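Side-chain contacts in RNA-dependent RNA polymerase (Farallon virus, PDB 6DX5), which probably serves as the RNA-directed RNA polymerase of the virus, this piece being its OTU cysteine protease domain, of a family with deubiquitinase activity: residues Q66-C71 / V77-A82; T59-A64 / D111-D116. All coordinates share one frame; numbering follows the deposited sequence.

Overall arrangement
Both contacts lie in the helical part of the viral OTU domain, on the same side of the chain's centre and with their own centres about 9 Å apart. Interaction 2 sets helix 53-66 against helix 103-117; interaction 1 joins the turn that follows helix 53-66 to helix 72-86, so the three helices share one packed region. They also touch directly: Tyr78 OH lies 3.0 Å from Asp116 OD2, probably hydrogen-bonded, and Tyr78 CD2 packs 3.5 Å from Tyr113 N. Bound dithiothreitol, probably from the crystallisation liquor, lies about 4 Å from the Tyr78 side chain, and dithiothreitol is also about 5 Å from that of Tyr113, which may mark a pocket here.

Interaction 1 (Q66-C71 / V77-A82); sequences QHWSEC and VYNYRA
Trp68 gives the indole N-H to the amide oxygen of Asn79, a hydrogen bond of 2.8 Å from NE1 to OD1 with an N-H...O angle of 156°. The oxygen meets the ring at its edge, near the indole plane, while the amide stands steeply to that plane, at 79°. The donor is somewhat tilted from the carbonyl plane. The bond satisfies the indole N-H of a buried tryptophan, and asparagine supplies the acceptor from helix 72-86 on a short side chain.

The apolar part is slight. Trp68 CZ2 rests 4.0 Å from Tyr78 CB, the two side chains crossing at about a right angle. Because chi1 of Trp68 is near 180° (-179°), its CG lies opposite the backbone N and the indole stretches from the turn to helix 72-86, where Ala74 and Lys75 also touch it; Leu110 of helix 103-117 adds to its packing. The Tyr78 hydroxyl turns elsewhere, to Asp116.

The arrangement is that of two consecutive helices, 53-66 and 72-86, joined by a short 3-10 turn, 68-70, in the helical part of the OTU fold, with the tryptophan of the turn packed against the second helix, beside the dithiothreitol pocket that includes Tyr78.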
# COMPACT_ATOMS: atom_id res chain seq x y z
N GLN A 66 -21.83 -6.77 0.82
CA GLN A 66 -22.41 -6.91 2.14
C GLN A 66 -21.59 -6.21 3.23
O GLN A 66 -22.15 -5.87 4.28
CB GLN A 66 -22.53 -8.41 2.41
CG GLN A 66 -23.45 -8.81 3.46
CD GLN A 66 -24.80 -8.14 3.32
OE1 GLN A 66 -25.42 -7.84 4.34
NE2 GLN A 66 -25.28 -7.94 2.08
N HIS A 67 -20.29 -5.98 3.02
CA HIS A 67 -19.38 -5.49 4.05
C HIS A 67 -18.55 -4.34 3.53
O HIS A 67 -17.35 -4.25 3.81
CB HIS A 67 -18.48 -6.60 4.56
CG HIS A 67 -19.24 -7.77 5.08
ND1 HIS A 67 -19.51 -7.96 6.41
CD2 HIS A 67 -19.80 -8.82 4.44
CE1 HIS A 67 -20.19 -9.08 6.58
NE2 HIS A 67 -20.39 -9.62 5.39
N TRP A 68 -19.18 -3.46 2.77
CA TRP A 68 -18.43 -2.43 2.08
C TRP A 68 -17.55 -1.65 3.05
O TRP A 68 -16.40 -1.34 2.74
CB TRP A 68 -19.39 -1.51 1.31
CG TRP A 68 -18.68 -0.41 0.53
CD1 TRP A 68 -18.95 0.93 0.58
CD2 TRP A 68 -17.59 -0.58 -0.40
NE1 TRP A 68 -18.10 1.62 -0.27
CE2 TRP A 68 -17.27 0.71 -0.88
CE3 TRP A 68 -16.88 -1.69 -0.89
CZ2 TRP A 68 -16.25 0.93 -1.84
CZ3 TRP A 68 -15.84 -1.49 -1.84
CH2 TRP A 68 -15.54 -0.18 -2.30
N SER A 69 -18.04 -1.43 4.27
CA SER A 69 -17.27 -0.57 5.16
C SER A 69 -16.04 -1.27 5.73
O SER A 69 -15.22 -0.59 6.35
CB SER A 69 -18.17 -0.03 6.29
OG SER A 69 -18.48 -1.06 7.19
N GLU A 70 -15.88 -2.58 5.54
CA GLU A 70 -14.69 -3.30 5.97
C GLU A 70 -13.69 -3.49 4.83
O GLU A 70 -12.60 -4.01 5.06
CB GLU A 70 -15.07 -4.66 6.58
CG GLU A 70 -16.09 -4.57 7.72
CD GLU A 70 -15.66 -3.54 8.78
OE1 GLU A 70 -16.45 -2.56 9.01
OE2 GLU A 70 -14.53 -3.68 9.34
N CYS A 71 -14.04 -3.04 3.63
CA CYS A 71 -13.17 -3.17 2.46
C CYS A 71 -12.26 -1.95 2.41
O CYS A 71 -12.38 -1.09 1.52
CB CYS A 71 -13.99 -3.30 1.18
SG CYS A 71 -14.99 -4.77 1.30
N VAL A 77 -10.43 4.18 -2.10
CA VAL A 77 -10.40 4.74 -3.45
C VAL A 77 -11.80 5.14 -3.91
O VAL A 77 -12.05 6.31 -4.23
CB VAL A 77 -9.73 3.76 -4.43
CG1 VAL A 77 -9.74 4.32 -5.86
CG2 VAL A 77 -8.29 3.40 -3.93
N TYR A 78 -12.76 4.17 -3.90
CA TYR A 78 -14.03 4.40 -4.58
C TYR A 78 -14.98 5.33 -3.83
O TYR A 78 -15.79 6.02 -4.47
CB TYR A 78 -14.68 3.06 -4.89
CG TYR A 78 -13.89 2.37 -5.96
CD1 TYR A 78 -12.82 1.52 -5.64
CD2 TYR A 78 -14.16 2.61 -7.31
CE1 TYR A 78 -12.06 0.91 -6.63
CE2 TYR A 78 -13.41 2.00 -8.31
CZ TYR A 78 -12.37 1.15 -7.96
OH TYR A 78 -11.63 0.56 -8.96
N ASN A 79 -14.94 5.36 -2.49
CA ASN A 79 -15.73 6.34 -1.74
C ASN A 79 -15.23 7.75 -1.98
O ASN A 79 -16.03 8.71 -1.97
CB ASN A 79 -15.69 6.06 -0.23
CG ASN A 79 -16.52 4.84 0.16
OD1 ASN A 79 -17.32 4.30 -0.63
ND2 ASN A 79 -16.34 4.41 1.41
N TYR A 80 -13.92 7.92 -2.15
CA TYR A 80 -13.44 9.25 -2.50
C TYR A 80 -13.89 9.63 -3.90
O TYR A 80 -14.30 10.78 -4.13
CB TYR A 80 -11.92 9.36 -2.35
CG TYR A 80 -11.52 10.81 -2.52
CD1 TYR A 80 -11.86 11.75 -1.56
CD2 TYR A 80 -10.85 11.25 -3.65
CE1 TYR A 80 -11.53 13.09 -1.71
CE2 TYR A 80 -10.50 12.58 -3.81
CZ TYR A 80 -10.84 13.50 -2.84
OH TYR A 80 -10.51 14.85 -3.00
N ARG A 81 -13.87 8.68 -4.85
CA ARG A 81 -14.30 9.03 -6.20
C ARG A 81 -15.78 9.32 -6.27
O ARG A 81 -16.20 10.19 -7.05
CB ARG A 81 -13.96 7.93 -7.18
CG ARG A 81 -12.51 7.61 -7.18
CD ARG A 81 -12.19 6.88 -8.39
NE ARG A 81 -10.83 6.44 -8.32
CZ ARG A 81 -10.28 5.61 -9.18
NH1 ARG A 81 -11.03 5.14 -10.16
NH2 ARG A 81 -9.00 5.28 -9.05
N ALA A 82 -16.59 8.58 -5.51
CA ALA A 82 -18.02 8.88 -5.44
C ALA A 82 -18.26 10.29 -4.93
O ALA A 82 -19.05 11.03 -5.52
CB ALA A 82 -18.71 7.87 -4.54

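Interaction 2 (T59-A64 / D111-D116); sequences TALGYA and DLYLED
Tyr113 and Leu61 reach each other through different first torsions. In Tyr113, CG stands anti to the backbone N (chi1 168°), which sends the phenol from helix 103-117 toward helix 53-66; in Leu61, CG lies beside the backbone N and anti to the carbonyl carbon (chi1 -84°), and this swings the isobutyl group into the space between the helices.

The phenol is the main bridge. Leu61 CD1 comes to 3.6 Å from Tyr113 OH, the methyl meeting the hydroxyl end of the tyrosine at an oblique angle, and the same methyl is 4.4 Å from Tyr113 CZ. Farther back along the ring, Ala64 CB lies 4.0 Å from Tyr113 CE2. Ala64 and Leu61 are three residues apart, roughly one helical turn, and both therefore meet the one ring. The single methyl of alanine suits a place where a large ring comes close to the helix, whereas the branched leucine can reach farther out. Leu114 adds a looser aliphatic touch, its CD2 4.3 Å from Leu61 CG.

No hydrogen bond joins the two segments. Tyrosine nevertheless suits its place, because the ring gives an apolar body for Leu61 and Ala64 while the hydroxyl of this buried residue finds a polar partner in Glu128 OE1.

The short axes run nearly antiparallel, at 166°, and approach to 11.1 Å, a wide spacing filled by the tyrosine ring and the leucines. Met131 of helix 126-136 and Ala74 of helix 72-86 also pack on Tyr113. Leu112 contacts Tyr78 and Ala82 of helix 72-86, so helix 103-117 touches both helix 53-66 and helix 72-86. This packing is among helices; the mixed sheet forms another part of the chain.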
# COMPACT_ATOMS: atom_id res chain seq x y z
N THR A 59 -16.80 -14.59 -4.61
CA THR A 59 -16.74 -14.50 -3.16
C THR A 59 -16.29 -13.12 -2.73
O THR A 59 -16.92 -12.49 -1.86
CB THR A 59 -15.82 -15.59 -2.63
OG1 THR A 59 -16.37 -16.84 -3.05
CG2 THR A 59 -15.70 -15.54 -1.07
N ALA A 60 -15.25 -12.60 -3.36
CA ALA A 60 -14.71 -11.31 -2.99
C ALA A 60 -15.73 -10.22 -3.22
O ALA A 60 -16.00 -9.41 -2.33
CB ALA A 60 -13.42 -11.02 -3.78
N LEU A 61 -16.37 -10.21 -4.39
CA LEU A 61 -17.31 -9.14 -4.70
C LEU A 61 -18.60 -9.27 -3.88
O LEU A 61 -19.20 -8.25 -3.48
CB LEU A 61 -17.65 -9.14 -6.19
CG LEU A 61 -16.70 -8.42 -7.16
CD1 LEU A 61 -15.26 -8.67 -6.85
CD2 LEU A 61 -17.00 -8.86 -8.59
N GLY A 62 -19.07 -10.49 -3.62
CA GLY A 62 -20.27 -10.63 -2.79
C GLY A 62 -20.00 -10.14 -1.38
O GLY A 62 -20.83 -9.47 -0.77
N TYR A 63 -18.81 -10.46 -0.85
CA TYR A 63 -18.38 -9.93 0.43
C TYR A 63 -18.40 -8.40 0.42
O TYR A 63 -18.84 -7.77 1.40
CB TYR A 63 -16.98 -10.47 0.79
CG TYR A 63 -16.46 -9.87 2.08
CD1 TYR A 63 -15.64 -8.72 2.05
CD2 TYR A 63 -16.86 -10.39 3.30
CE1 TYR A 63 -15.21 -8.12 3.24
CE2 TYR A 63 -16.44 -9.79 4.50
CZ TYR A 63 -15.59 -8.66 4.44
OH TYR A 63 -15.17 -8.05 5.63
N ALA A 64 -17.87 -7.79 -0.65
CA ALA A 64 -17.85 -6.32 -0.69
C ALA A 64 -19.26 -5.72 -0.68
O ALA A 64 -19.49 -4.69 -0.03
CB ALA A 64 -17.08 -5.85 -1.91
N ASP A 111 -20.97 1.05 -5.61
CA ASP A 111 -21.42 0.87 -6.99
C ASP A 111 -20.31 1.17 -8.01
O ASP A 111 -20.19 0.48 -9.03
CB ASP A 111 -22.66 1.72 -7.29
CG ASP A 111 -23.88 1.33 -6.42
OD1 ASP A 111 -24.67 2.25 -6.09
OD2 ASP A 111 -24.06 0.14 -6.04
N LEU A 112 -19.48 2.21 -7.76
CA LEU A 112 -18.35 2.45 -8.64
C LEU A 112 -17.37 1.27 -8.60
O LEU A 112 -16.89 0.83 -9.65
CB LEU A 112 -17.64 3.74 -8.26
CG LEU A 112 -18.46 5.04 -8.46
CD1 LEU A 112 -17.74 6.24 -7.85
CD2 LEU A 112 -18.79 5.31 -9.91
N TYR A 113 -17.07 0.75 -7.41
CA TYR A 113 -16.18 -0.40 -7.31
C TYR A 113 -16.71 -1.56 -8.13
O TYR A 113 -15.99 -2.15 -8.93
CB TYR A 113 -15.98 -0.82 -5.84
CG TYR A 113 -15.31 -2.18 -5.70
CD1 TYR A 113 -13.95 -2.34 -5.98
CD2 TYR A 113 -16.03 -3.31 -5.35
CE1 TYR A 113 -13.34 -3.57 -5.91
CE2 TYR A 113 -15.42 -4.56 -5.27
CZ TYR A 113 -14.08 -4.66 -5.53
OH TYR A 113 -13.47 -5.88 -5.46
N LEU A 114 -17.99 -1.92 -7.92
CA LEU A 114 -18.58 -3.04 -8.65
C LEU A 114 -18.56 -2.81 -10.16
O LEU A 114 -18.36 -3.76 -10.93
CB LEU A 114 -20.02 -3.28 -8.17
CG LEU A 114 -20.06 -3.70 -6.72
CD1 LEU A 114 -21.46 -3.82 -6.23
CD2 LEU A 114 -19.29 -5.04 -6.63
N GLU A 115 -18.77 -1.57 -10.61
CA GLU A 115 -18.72 -1.31 -12.06
C GLU A 115 -17.36 -1.68 -12.65
O GLU A 115 -17.29 -2.24 -13.75
CB GLU A 115 -19.05 0.15 -12.37
CG GLU A 115 -20.55 0.44 -12.38
CD GLU A 115 -20.90 1.92 -12.61
OE1 GLU A 115 -20.14 2.63 -13.30
OE2 GLU A 115 -21.96 2.35 -12.09
N ASP A 116 -16.26 -1.36 -11.94
CA ASP A 116 -14.95 -1.78 -12.42
C ASP A 116 -14.75 -3.26 -12.20
O ASP A 116 -14.32 -3.99 -13.11
CB ASP A 116 -13.82 -1.01 -11.72
CG ASP A 116 -13.68 0.43 -12.22
OD1 ASP A 116 -14.31 0.83 -13.24
OD2 ASP A 116 -12.92 1.17 -11.55